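PDB 7CSL: elongation factor 1-beta from Pyrococcus horikoshii OT-3, which probably promotes the exchange of GDP for GTP on elongation factor 1-alpha, so that the factor can again carry aminoacyl-tRNA. Local coordinates for residues E23-E26 against K27-V31. Residues are numbered along the deposited sequence; the frame is centred on the assembly and turned at random.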
ATOM      1  N   GLU C  23      23.752  14.219 -12.452  1.00 45.48           N
ATOM      2  CA  GLU C  23      23.502  14.131 -13.877  1.00 45.62           C
ATOM      3  C   GLU C  23      22.221  13.359 -14.146  1.00 43.16           C
ATOM      4  O   GLU C  23      21.430  13.754 -15.007  1.00 42.55           O
ATOM      5  CB  GLU C  23      24.686  13.435 -14.537  1.00 48.16           C
ATOM      6  CG  GLU C  23      24.629  13.296 -16.044  1.00 59.51           C
ATOM      7  CD  GLU C  23      25.869  12.589 -16.586  1.00 64.17           C
ATOM      8  OE1 GLU C  23      25.699  11.670 -17.413  1.00 71.51           O
ATOM      9  OE2 GLU C  23      27.002  12.931 -16.159  1.00 60.38           O
ATOM     10  N   LEU C  24      22.045  12.262 -13.402  1.00 45.69           N
ATOM     11  CA  LEU C  24      20.896  11.378 -13.526  1.00 43.81           C
ATOM     12  C   LEU C  24      19.611  12.088 -13.055  1.00 44.04           C
ATOM     13  O   LEU C  24      18.582  12.087 -13.759  1.00 38.74           O
ATOM     14  CB  LEU C  24      21.132  10.053 -12.752  1.00 41.44           C
ATOM     15  CG  LEU C  24      19.925   9.125 -12.695  1.00 39.14           C
ATOM     16  CD1 LEU C  24      19.598   8.632 -14.104  1.00 41.14           C
ATOM     17  CD2 LEU C  24      20.153   7.940 -11.782  1.00 43.85           C
ATOM     18  N   GLU C  25      19.680  12.748 -11.911  1.00 46.02           N
ATOM     19  CA  GLU C  25      18.540  13.547 -11.440  1.00 50.88           C
ATOM     20  C   GLU C  25      18.059  14.520 -12.496  1.00 49.69           C
ATOM     21  O   GLU C  25      16.871  14.576 -12.793  1.00 48.37           O
ATOM     22  CB  GLU C  25      18.915  14.314 -10.190  1.00 52.43           C
ATOM     23  CG  GLU C  25      17.766  15.066  -9.524  1.00 52.67           C
ATOM     24  CD  GLU C  25      18.214  15.740  -8.253  1.00 57.32           C
ATOM     25  OE1 GLU C  25      19.103  15.161  -7.592  1.00 54.93           O
ATOM     26  OE2 GLU C  25      17.686  16.831  -7.919  1.00 59.46           O
ATOM     27  N   GLU C  26      19.001  15.273 -13.060  1.00 50.05           N
ATOM     28  CA  GLU C  26      18.695  16.286 -14.065  1.00 50.74           C
ATOM     29  C   GLU C  26      17.984  15.683 -15.279  1.00 47.40           C
ATOM     30  O   GLU C  26      17.114  16.335 -15.856  1.00 49.82           O
ATOM     31  CB  GLU C  26      19.976  17.034 -14.507  1.00 57.08           C
ATOM     32  CG  GLU C  26      19.712  18.371 -15.198  1.00 64.68           C
ATOM     33  CD  GLU C  26      20.835  18.825 -16.138  1.00 73.32           C
ATOM     34  OE1 GLU C  26      21.972  19.055 -15.658  1.00 66.15           O
ATOM     35  OE2 GLU C  26      20.570  18.972 -17.358  1.00 72.12           O
ATOM     36  N   LYS C  27      18.396  14.475 -15.684  1.00 47.78           N
ATOM     37  CA  LYS C  27      17.836  13.793 -16.860  1.00 49.45           C
ATOM     38  C   LYS C  27      16.445  13.268 -16.595  1.00 48.32           C
ATOM     39  O   LYS C  27      15.542  13.329 -17.458  1.00 43.42           O
ATOM     40  CB  LYS C  27      18.723  12.611 -17.313  1.00 53.93           C
ATOM     41  CG  LYS C  27      19.762  12.978 -18.376  1.00 61.58           C
ATOM     42  CD  LYS C  27      21.044  12.161 -18.262  1.00 68.69           C
ATOM     43  CE  LYS C  27      21.923  12.257 -19.513  1.00 74.36           C
ATOM     44  NZ  LYS C  27      21.820  11.040 -20.381  1.00 78.70           N
ATOM     45  N   LEU C  28      16.286  12.685 -15.416  1.00 42.70           N
ATOM     46  CA  LEU C  28      14.990  12.181 -14.984  1.00 43.84           C
ATOM     47  C   LEU C  28      13.976  13.309 -14.861  1.00 40.36           C
ATOM     48  O   LEU C  28      12.822  13.146 -15.225  1.00 41.36           O
ATOM     49  CB  LEU C  28      15.143  11.510 -13.627  1.00 39.56           C
ATOM     50  CG  LEU C  28      15.930  10.223 -13.685  1.00 39.44           C
ATOM     51  CD1 LEU C  28      16.321   9.808 -12.253  1.00 37.84           C
ATOM     52  CD2 LEU C  28      15.121   9.154 -14.397  1.00 40.54           C
ATOM     53  N   LYS C  29      14.410  14.451 -14.347  1.00 42.43           N
ATOM     54  CA  LYS C  29      13.495  15.583 -14.214  1.00 42.38           C
ATOM     55  C   LYS C  29      12.902  15.980 -15.573  1.00 45.70           C
ATOM     56  O   LYS C  29      11.712  16.233 -15.655  1.00 38.00           O
ATOM     57  CB  LYS C  29      14.167  16.757 -13.526  1.00 45.23           C
ATOM     58  CG  LYS C  29      14.302  16.589 -12.021  1.00 44.68           C
ATOM     59  CD  LYS C  29      15.285  17.594 -11.434  1.00 47.65           C
ATOM     60  CE  LYS C  29      15.127  17.694  -9.933  1.00 49.00           C
ATOM     61  NZ  LYS C  29      16.229  18.463  -9.289  1.00 55.06           N
ATOM     62  N   LYS C  30      13.708  15.941 -16.636  1.00 45.77           N
ATOM     63  CA  LYS C  30      13.265  16.364 -17.974  1.00 45.36           C
ATOM     64  C   LYS C  30      12.240  15.425 -18.640  1.00 44.23           C
ATOM     65  O   LYS C  30      11.641  15.821 -19.622  1.00 44.83           O
ATOM     66  CB  LYS C  30      14.483  16.549 -18.916  1.00 49.72           C
ATOM     67  CG  LYS C  30      15.427  17.678 -18.485  1.00 53.86           C
ATOM     68  CD  LYS C  30      16.759  17.659 -19.260  1.00 57.99           C
ATOM     69  CE  LYS C  30      16.551  18.006 -20.728  1.00 64.66           C
ATOM     70  NZ  LYS C  30      17.751  18.609 -21.397  1.00 73.97           N
ATOM     71  N   VAL C  31      12.088  14.184 -18.159  1.00 44.47           N
ATOM     72  CA  VAL C  31      11.143  13.221 -18.761  1.00 40.88           C
ATOM     73  C   VAL C  31       9.842  13.037 -17.969  1.00 44.94           C
ATOM     74  O   VAL C  31       9.006  12.303 -18.412  1.00 42.65           O
ATOM     75  CB  VAL C  31      11.761  11.816 -19.025  1.00 45.46           C
ATOM     76  CG1 VAL C  31      12.991  11.932 -19.904  1.00 45.12           C
ATOM     77  CG2 VAL C  31      12.081  11.039 -17.717  1.00 43.57           C
TER
HETATM   78  O   HOH W   1      23.799   9.963 -18.923  1.00 55.72           O
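E23 and K27 are the first of three glutamate-lysine pairs spaced i to i+4 within residues 23-30, a compact example of how one turn of helix can bring opposite charges together in more than one way. Here the charged atoms, E23 OE1 and K27 NZ, stay 4.9 Å apart. A water joins them, donating to E23 OE1 at 3.0 Å. The same water accepts from K27 NZ, 2.7 Å from its oxygen. The lysine chain, bent at chi2 and chi4, runs past E23 O, which also accepts the backbone hydrogen bond of K27 N. L24 follows on the buried side. Its CG and CD1 meet CD1 of L28, the closest pair being L24 CG and L28 CD1 at 3.7 Å, while the backbone bond from L28 N to L24 O (2.9 Å) is nearly straight at 170°.

E25 makes the direct version of the pair. A chi1 of -174° lays its extended chain beside that of K29, both pointing the same way, and OE2 meets K29 NZ through its anti lone pair at 2.6 Å. The other oxygen, OE1, forms a salt bridge with R43, and the carboxylate is thus shared between two cations. A glutamine here would probably leave K29 and R43 without the carboxylate charge that each of them pairs with. The last pair is looser: E26 OE2 and K30 NZ remain 4.9 Å apart, and K30 CG instead rests 3.4 Å from E26 O.

E23, E26 and K30 lie on the exposed side. L24 and L28 face inward onto L53 of strand 50-59, L28 also touching F55 and, on helix 67-75, F74. E25 and K29 flank them, touching V41 of strand 37-47, the outermost strand within this chain that also carries R43. Helix 21-29 is thus one of two helices packed on the four-stranded antiparallel sheet of a ferredoxin-like fold.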